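Local coordinates for protein S12 family peptidase (Streptomyces sp. 82F2, PDB 3WWX) that probably hydrolyses amide bonds of substrates carrying D-amino acids, as a D-stereospecific amidohydrolase of the S12 serine peptidase family with the beta-lactamase fold, at residues Arg94-Val98 with Arg99-Asn103; Val182-Arg185 with Ile186-Leu190; Arg258-Lys262 with Ser263-Glu267. All blocks are in the same frame, centred on the assembly; numbering follows the deposited sequence.

Interaction 1 of 3, residues Arg94-Val98 with Arg99-Asn103; sequences RKITV and RQLLN
Thr-97 and Gln-100 meet where the extended residues Ile-96 and Thr-97 lead into helix 98-102: Leu-101 N and Leu-102 N bond back to the carbonyls of Thr-97 and Val-98. The first turn is closed by a capping box, a reciprocal exchange between the N-cap residue and the residue three positions on. Thr-97 turns OG1 between its own N and carbonyl carbon (chi1 68°), which carries the hydroxyl to the start of the helix, where it accepts from Gln-100 N at 3.2 Å. The return bond is the straighter one: Thr-97 N gives its hydrogen to Gln-100 OE1 at 2.9 Å, with an N-H...O angle of 163° and the donor tilted out of the amide plane. Chi1 (-68°) sets Gln-100 CG beside its backbone N, 3.3 Å from Thr-97 OG1, and the extended chain beyond crosses Thr-97 at a slant to bring OE1 to the N-H. A water donates at 3.0 Å to Gln-100 OE1 and also to Lys-95 O, linking the box to the carbonyl two residues before the N-cap. Beside the box lies its usual companion, a hydrophobic staple: Ile-96 CG2 meets Leu-101 CD2 at 4.1 Å, the two chains at about a right angle, and both also pack on Val-78. Arg-99 points elsewhere, to salt bridges with Asp-75 and Glu-267. The chemistry implies a helix start in which Gln-100 N, lacking a preceding helical turn, takes the threonine hydroxyl, and the glutamine amide is fixed by a backbone N-H and a water.

Interaction 2 of 3, residues Val182-Arg185 with Ile186-Leu190; sequences VENR and IIKPL
Asn-184 and Lys-188, one turn apart near the end of helix 178-187, lie side by side and point the same way. The amide oxygen does the touching, and it meets carbon: Asn-184 OD1 is 3.3 Å from Lys-188 CE and about as close to CD, so the aliphatic part of the lysine runs past the amide. Lys-188 then bends at its last torsion (chi4 -56°), and its ammonium stays 5.9 Å from Glu-183 OE1, measured from NZ, too far for a salt bridge, though the opposite charges may attract weakly. Round the helix the apolar pair is turned differently. Val-182 and Ile-187 pass at a slant, joined at their ends with CG1 of the valine 4.0 Å from CD1 of the isoleucine. This five-residue spacing reflects a widened, pi-type turn. Val-182 O accepts two N-H groups, from Ile-187 N at 3.1 Å in the carbonyl plane and from Ile-186 N above that plane, while Lys-188 N bonds to Glu-183 O at 2.9 Å. Pro-189 lays its ring against the preceding carbonyls, CG and CD each 3.3 Å from Asn-184 O. Ile-186 packs on Phe-58 and Thr-61 of helix 55-68 and on Phe-250, and Arg-185 reaches Glu-69 in a salt bridge and Gln-65 in a hydrogen bond. The chemistry implies a helix end with two characters: branched apolar chains and an ion pair hold it to its neighbours, whereas on the exposed side a lysine lies along an amide and a proline, which has no N-H to give, follows the last wide-turn bond.

Interaction 3 of 3, residues Arg258-Lys262 with Ser263-Glu267; sequences RLLPK and SALNE
Leu-260 and Ala-264 form the close-packed part of this helix start, their CB atoms 3.9 Å apart. Both CB atoms point across the junction, and the small methyl of Ala-264 is met from two directions: by Leu-260 through CB and CD2, and by the ring of Pro-261, whose CD comes to 3.8 Å from Ala-264 CB. Leu-260 CB also lies 4.4 Å from Leu-265 CB. In Leu-260 CG is anti to the carbonyl carbon (chi1 -65°), and from there CD1 comes to 4.1 Å from Leu-265 N, over the backbone of the first turn. The apolar cluster continues outward, for Leu-260 also rests on Leu-64 and Gln-65 of helix 55-68 and on Leu-254 of helix 244-255. Pro-261 touches Ala-68, but its ring borders solvent even as it covers the Ala-264 methyl. The other side is looser and faces solvent. Lys-262 and Ser-263 both start away from the junction; the lysine chain folds at chi2 and chi3, its CB and CG touching little here beyond the adjoining peptide. Asn-266 sets CB 3.3 Å from Lys-262 O, but its amide leads outward. Backbone bonds tie the turn together: Leu-265 N meets Pro-261 O at 3.0 Å, almost straight at 171°, and Asn-266 N meets Lys-262 O at 2.9 Å. At the far end of the segment Glu-267 turns to Arg-99 and Gln-67. The pattern is a hydrophobic staple, Leu-260 before the N-cap Pro-261 paired with Leu-265 in the first turn; within the beta-lactamase-type fold, the residues leading into helix 262-268 pack on helix 55-68, and Glu-267 bonds to Gln-67 of that helix.

All three are local contacts at helix ends, and their partners meet around helix 55-68. Interactions 1 and 3 are helix starts that share a hydrophobic staple, but only interaction 1 adds a side-chain capping box, with a bound water; interaction 3 has a proline at the N-cap. They touch through the Arg-99 to Glu-267 salt bridge. Interaction 2 is a helix end, widened and largely exposed on its polar side; Arg-185 O and Leu-190 pack against Leu-259 of interaction 3. Interactions 1 and 2 do not touch, about 11 Å apart at nearest atoms. Each contact is partly buried, its apolar residues facing neighbouring elements; interactions 2 and 3 turn polar side chains toward solvent.

Interaction 1 of 3, residues Arg94-Val98 with Arg99-Asn103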
loop_
_atom_site.group_PDB
_atom_site.type_symbol
_atom_site.label_atom_id
_atom_site.label_comp_id
_atom_site.label_asym_id
_atom_site.label_seq_id
_atom_site.Cartn_x
_atom_site.Cartn_y
_atom_site.Cartn_z
ATOM N N ARG A 94 -15.062 18.990 -8.162
ATOM C CA ARG A 94 -15.115 19.600 -9.489
ATOM C C ARG A 94 -13.729 20.067 -9.931
ATOM O O ARG A 94 -13.494 20.272 -11.127
ATOM C CB ARG A 94 -16.093 20.798 -9.499
ATOM C CG ARG A 94 -17.547 20.440 -9.266
ATOM C CD ARG A 94 -18.377 21.639 -8.722
ATOM N NE ARG A 94 -18.121 21.917 -7.305
ATOM C CZ ARG A 94 -19.001 22.476 -6.464
ATOM N NH1 ARG A 94 -20.214 22.817 -6.885
ATOM N NH2 ARG A 94 -18.672 22.692 -5.189
ATOM N N LYS A 95 -12.816 20.233 -8.972
ATOM C CA LYS A 95 -11.512 20.834 -9.212
ATOM C C LYS A 95 -10.371 19.835 -9.007
ATOM O O LYS A 95 -9.194 20.197 -9.066
ATOM C CB LYS A 95 -11.295 22.004 -8.251
ATOM C CG LYS A 95 -12.400 23.045 -8.258
ATOM C CD LYS A 95 -12.542 23.708 -9.610
ATOM C CE LYS A 95 -13.527 24.877 -9.547
ATOM N NZ LYS A 95 -14.896 24.450 -9.120
ATOM N N ILE A 96 -10.735 18.594 -8.724
ATOM C CA ILE A 96 -9.765 17.534 -8.429
ATOM C C ILE A 96 -9.958 16.429 -9.445
ATOM O O ILE A 96 -11.090 16.022 -9.699
ATOM C CB ILE A 96 -10.017 16.935 -7.036
ATOM C CG1 ILE A 96 -9.787 17.974 -5.938
ATOM C CG2 ILE A 96 -9.081 15.726 -6.778
ATOM C CD1 ILE A 96 -10.367 17.576 -4.591
ATOM N N THR A 97 -8.864 15.924 -10.026
ATOM C CA THR A 97 -8.965 14.848 -11.011
ATOM C C THR A 97 -8.655 13.489 -10.388
ATOM O O THR A 97 -8.084 13.410 -9.298
ATOM C CB THR A 97 -7.995 15.054 -12.178
ATOM O OG1 THR A 97 -6.648 14.912 -11.720
ATOM C CG2 THR A 97 -8.161 16.455 -12.761
ATOM N N VAL A 98 -9.054 12.429 -11.074
ATOM C CA VAL A 98 -8.803 11.082 -10.582
ATOM C C VAL A 98 -7.286 10.868 -10.484
ATOM O O VAL A 98 -6.809 10.258 -9.519
ATOM C CB VAL A 98 -9.481 10.016 -11.462
ATOM C CG1 VAL A 98 -9.166 8.622 -10.984
ATOM C CG2 VAL A 98 -10.992 10.236 -11.493
ATOM N N ARG A 99 -6.521 11.410 -11.433
ATOM C CA ARG A 99 -5.056 11.309 -11.385
ATOM C C ARG A 99 -4.496 11.900 -10.100
ATOM O O ARG A 99 -3.581 11.347 -9.503
ATOM C CB ARG A 99 -4.422 12.014 -12.588
ATOM C CG ARG A 99 -2.910 11.780 -12.736
ATOM C CD ARG A 99 -2.296 12.580 -13.924
ATOM N NE ARG A 99 -3.031 12.301 -15.153
ATOM C CZ ARG A 99 -2.958 11.161 -15.835
ATOM N NH1 ARG A 99 -2.128 10.189 -15.452
ATOM N NH2 ARG A 99 -3.704 10.985 -16.925
ATOM N N GLN A 100 -5.049 13.031 -9.668
ATOM C CA GLN A 100 -4.585 13.683 -8.456
ATOM C C GLN A 100 -4.899 12.878 -7.187
ATOM O O GLN A 100 -4.168 12.981 -6.206
ATOM C CB GLN A 100 -5.166 15.103 -8.371
ATOM C CG GLN A 100 -4.603 16.030 -9.424
ATOM C CD GLN A 100 -5.313 17.366 -9.466
ATOM O OE1 GLN A 100 -6.516 17.453 -9.237
ATOM N NE2 GLN A 100 -4.557 18.416 -9.761
ATOM N N LEU A 101 -5.953 12.067 -7.224
ATOM C CA LEU A 101 -6.164 11.085 -6.152
ATOM C C LEU A 101 -4.998 10.123 -6.122
ATOM O O LEU A 101 -4.418 9.854 -5.068
ATOM C CB LEU A 101 -7.442 10.280 -6.371
ATOM C CG LEU A 101 -8.774 11.031 -6.539
ATOM C CD1 LEU A 101 -9.895 10.045 -6.743
ATOM C CD2 LEU A 101 -9.048 11.931 -5.324
ATOM N N LEU A 102 -4.622 9.610 -7.288
ATOM C CA LEU A 102 -3.679 8.499 -7.344
ATOM C C LEU A 102 -2.240 8.864 -7.017
ATOM O O LEU A 102 -1.473 7.998 -6.594
ATOM C CB LEU A 102 -3.750 7.818 -8.710
ATOM C CG LEU A 102 -5.089 7.201 -9.057
ATOM C CD1 LEU A 102 -5.043 6.739 -10.510
ATOM C CD2 LEU A 102 -5.469 6.058 -8.128
ATOM N N ASN A 103 -1.866 10.132 -7.187
ATOM C CA ASN A 103 -0.526 10.597 -6.832
ATOM C C ASN A 103 -0.474 11.513 -5.600
ATOM O O ASN A 103 0.562 12.085 -5.285
ATOM C CB ASN A 103 0.180 11.230 -8.042
ATOM C CG ASN A 103 -0.508 12.472 -8.560
ATOM O OD1 ASN A 103 -1.277 13.122 -7.857
ATOM N ND2 ASN A 103 -0.198 12.833 -9.790
HETATM O O HOH W 1 -7.135 19.933 -10.783
#

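Interaction 2 of 3, residues Val182-Arg185 with Ile186-Leu190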
loop_
_atom_site.group_PDB
_atom_site.type_symbol
_atom_site.label_atom_id
_atom_site.label_comp_id
_atom_site.label_asym_id
_atom_site.label_seq_id
_atom_site.Cartn_x
_atom_site.Cartn_y
_atom_site.Cartn_z
ATOM N N VAL A 182 -9.856 -6.173 -8.804
ATOM C CA VAL A 182 -8.531 -6.615 -8.398
ATOM C C VAL A 182 -8.396 -8.124 -8.581
ATOM O O VAL A 182 -7.390 -8.600 -9.111
ATOM C CB VAL A 182 -8.236 -6.200 -6.940
ATOM C CG1 VAL A 182 -6.937 -6.790 -6.472
ATOM C CG2 VAL A 182 -8.188 -4.705 -6.836
ATOM N N GLU A 183 -9.415 -8.873 -8.173
ATOM C CA GLU A 183 -9.398 -10.325 -8.298
ATOM C C GLU A 183 -9.305 -10.753 -9.754
ATOM O O GLU A 183 -8.462 -11.560 -10.111
ATOM C CB GLU A 183 -10.652 -10.929 -7.653
ATOM C CG GLU A 183 -10.621 -10.809 -6.164
ATOM C CD GLU A 183 -11.948 -11.092 -5.486
ATOM O OE1 GLU A 183 -12.942 -11.370 -6.190
ATOM O OE2 GLU A 183 -11.998 -11.026 -4.234
ATOM N N ASN A 184 -10.165 -10.192 -10.590
ATOM C CA ASN A 184 -10.281 -10.675 -11.955
ATOM C C ASN A 184 -9.203 -10.169 -12.895
ATOM O O ASN A 184 -8.829 -10.864 -13.851
ATOM C CB ASN A 184 -11.679 -10.361 -12.479
ATOM C CG ASN A 184 -12.735 -11.191 -11.788
ATOM O OD1 ASN A 184 -12.454 -12.290 -11.300
ATOM N ND2 ASN A 184 -13.950 -10.673 -11.722
ATOM N N ARG A 185 -8.679 -8.980 -12.620
ATOM C CA ARG A 185 -7.676 -8.373 -13.481
ATOM C C ARG A 185 -6.243 -8.633 -13.045
ATOM O O ARG A 185 -5.330 -8.490 -13.844
ATOM C CB ARG A 185 -7.885 -6.865 -13.544
ATOM C CG ARG A 185 -9.184 -6.465 -14.205
ATOM C CD ARG A 185 -9.513 -4.994 -14.001
ATOM N NE ARG A 185 -10.674 -4.645 -14.808
ATOM C CZ ARG A 185 -10.601 -4.253 -16.075
ATOM N NH1 ARG A 185 -9.429 -4.086 -16.672
ATOM N NH2 ARG A 185 -11.723 -4.003 -16.745
ATOM N N ILE A 186 -6.041 -8.962 -11.773
ATOM C CA ILE A 186 -4.684 -9.097 -11.248
ATOM C C ILE A 186 -4.452 -10.431 -10.548
ATOM O O ILE A 186 -3.546 -11.163 -10.924
ATOM C CB ILE A 186 -4.293 -7.913 -10.309
ATOM C CG1 ILE A 186 -4.478 -6.572 -11.029
ATOM C CG2 ILE A 186 -2.846 -8.056 -9.836
ATOM C CD1 ILE A 186 -4.340 -5.336 -10.130
ATOM N N ILE A 187 -5.202 -10.723 -9.483
ATOM C CA ILE A 187 -4.964 -11.920 -8.703
ATOM C C ILE A 187 -5.091 -13.187 -9.554
ATOM O O ILE A 187 -4.223 -14.057 -9.523
ATOM C CB ILE A 187 -5.892 -11.947 -7.475
ATOM C CG1 ILE A 187 -5.502 -10.804 -6.537
ATOM C CG2 ILE A 187 -5.814 -13.277 -6.736
ATOM C CD1 ILE A 187 -6.468 -10.584 -5.386
ATOM N N LYS A 188 -6.163 -13.287 -10.321
ATOM C CA LYS A 188 -6.378 -14.507 -11.099
ATOM C C LYS A 188 -5.390 -14.652 -12.269
ATOM O O LYS A 188 -4.747 -15.704 -12.398
ATOM C CB LYS A 188 -7.835 -14.613 -11.548
ATOM C CG LYS A 188 -8.793 -14.937 -10.413
ATOM C CD LYS A 188 -10.247 -14.886 -10.887
ATOM C CE LYS A 188 -11.220 -14.972 -9.727
ATOM N NZ LYS A 188 -10.987 -16.196 -8.918
ATOM N N PRO A 189 -5.226 -13.615 -13.101
ATOM C CA PRO A 189 -4.318 -13.778 -14.244
ATOM C C PRO A 189 -2.867 -14.046 -13.855
ATOM O O PRO A 189 -2.148 -14.713 -14.601
ATOM C CB PRO A 189 -4.439 -12.448 -14.985
ATOM C CG PRO A 189 -5.799 -11.943 -14.625
ATOM C CD PRO A 189 -6.002 -12.363 -13.198
ATOM N N LEU A 190 -2.440 -13.530 -12.705
ATOM C CA LEU A 190 -1.070 -13.750 -12.232
ATOM C C LEU A 190 -0.959 -14.959 -11.313
ATOM O O LEU A 190 0.136 -15.251 -10.835
ATOM C CB LEU A 190 -0.534 -12.516 -11.502
ATOM C CG LEU A 190 -0.275 -11.239 -12.298
ATOM C CD1 LEU A 190 0.329 -10.172 -11.437
ATOM C CD2 LEU A 190 0.603 -11.502 -13.496
#

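Interaction 3 of 3, residues Arg258-Lys262 with Ser263-Glu267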
loop_
_atom_site.group_PDB
_atom_site.type_symbol
_atom_site.label_atom_id
_atom_site.label_comp_id
_atom_site.label_asym_id
_atom_site.label_seq_id
_atom_site.Cartn_x
_atom_site.Cartn_y
_atom_site.Cartn_z
ATOM N N ARG A 258 3.434 -6.154 -17.997
ATOM C CA ARG A 258 2.534 -7.263 -18.308
ATOM C C ARG A 258 1.080 -6.994 -17.938
ATOM O O ARG A 258 0.201 -7.757 -18.338
ATOM C CB ARG A 258 3.005 -8.557 -17.658
ATOM C CG ARG A 258 4.453 -8.837 -17.942
ATOM C CD ARG A 258 4.779 -10.302 -17.943
ATOM N NE ARG A 258 6.227 -10.495 -17.977
ATOM C CZ ARG A 258 6.859 -11.547 -18.480
ATOM N NH1 ARG A 258 6.192 -12.536 -19.053
ATOM N NH2 ARG A 258 8.173 -11.593 -18.391
ATOM N N LEU A 259 0.821 -5.933 -17.169
ATOM C CA LEU A 259 -0.532 -5.600 -16.734
ATOM C C LEU A 259 -1.060 -4.324 -17.366
ATOM O O LEU A 259 -2.230 -3.994 -17.209
ATOM C CB LEU A 259 -0.543 -5.420 -15.207
ATOM C CG LEU A 259 -0.271 -6.681 -14.398
ATOM C CD1 LEU A 259 -0.060 -6.369 -12.913
ATOM C CD2 LEU A 259 -1.440 -7.629 -14.551
ATOM N N LEU A 260 -0.194 -3.587 -18.047
ATOM C CA LEU A 260 -0.537 -2.262 -18.571
ATOM C C LEU A 260 0.164 -2.020 -19.891
ATOM O O LEU A 260 1.325 -2.397 -20.053
ATOM C CB LEU A 260 -0.087 -1.162 -17.618
ATOM C CG LEU A 260 -0.739 -1.095 -16.234
ATOM C CD1 LEU A 260 -0.073 -0.029 -15.403
ATOM C CD2 LEU A 260 -2.233 -0.813 -16.354
ATOM N N PRO A 261 -0.518 -1.357 -20.836
ATOM C CA PRO A 261 0.215 -0.932 -22.030
ATOM C C PRO A 261 1.234 0.167 -21.708
ATOM O O PRO A 261 1.224 0.766 -20.615
ATOM C CB PRO A 261 -0.892 -0.427 -22.968
ATOM C CG PRO A 261 -1.993 -0.020 -22.066
ATOM C CD PRO A 261 -1.915 -0.902 -20.841
ATOM N N LYS A 262 2.109 0.440 -22.669
ATOM C CA LYS A 262 3.205 1.388 -22.483
ATOM C C LYS A 262 2.742 2.735 -21.965
ATOM O O LYS A 262 3.364 3.298 -21.065
ATOM C CB LYS A 262 3.938 1.608 -23.821
ATOM C CG LYS A 262 4.889 2.831 -23.853
ATOM C CD LYS A 262 4.919 3.528 -25.217
ATOM C CE LYS A 262 5.584 2.663 -26.274
ATOM N NZ LYS A 262 5.829 3.408 -27.561
ATOM N N SER A 263 1.687 3.286 -22.557
ATOM C CA SER A 263 1.260 4.634 -22.194
ATOM C C SER A 263 0.817 4.636 -20.741
ATOM O O SER A 263 1.081 5.579 -20.006
ATOM C CB SER A 263 0.111 5.118 -23.087
ATOM O OG SER A 263 -0.982 4.222 -23.026
ATOM N N ALA A 264 0.125 3.573 -20.348
ATOM C CA ALA A 264 -0.394 3.472 -18.981
ATOM C C ALA A 264 0.734 3.326 -17.964
ATOM O O ALA A 264 0.752 4.011 -16.927
ATOM C CB ALA A 264 -1.344 2.335 -18.877
ATOM N N LEU A 265 1.692 2.438 -18.226
ATOM C CA LEU A 265 2.822 2.317 -17.316
ATOM C C LEU A 265 3.638 3.609 -17.265
ATOM O O LEU A 265 4.204 3.986 -16.237
ATOM C CB LEU A 265 3.705 1.131 -17.703
ATOM C CG LEU A 265 4.842 0.767 -16.742
ATOM C CD1 LEU A 265 4.335 0.543 -15.322
ATOM C CD2 LEU A 265 5.546 -0.462 -17.234
ATOM N N ASN A 266 3.712 4.314 -18.390
ATOM C CA ASN A 266 4.389 5.605 -18.394
ATOM C C ASN A 266 3.706 6.620 -17.462
ATOM O O ASN A 266 4.377 7.369 -16.750
ATOM C CB ASN A 266 4.394 6.199 -19.799
ATOM C CG ASN A 266 5.123 7.516 -19.856
ATOM O OD1 ASN A 266 6.317 7.596 -19.544
ATOM N ND2 ASN A 266 4.407 8.570 -20.238
ATOM N N GLU A 267 2.380 6.657 -17.484
ATOM C CA GLU A 267 1.626 7.518 -16.570
ATOM C C GLU A 267 1.877 7.099 -15.129
ATOM O O GLU A 267 2.062 7.945 -14.267
ATOM C CB GLU A 267 0.138 7.489 -16.896
ATOM C CG GLU A 267 -0.184 8.255 -18.198
ATOM C CD GLU A 267 -1.670 8.401 -18.500
ATOM O OE1 GLU A 267 -2.500 8.348 -17.572
ATOM O OE2 GLU A 267 -2.016 8.582 -19.696
#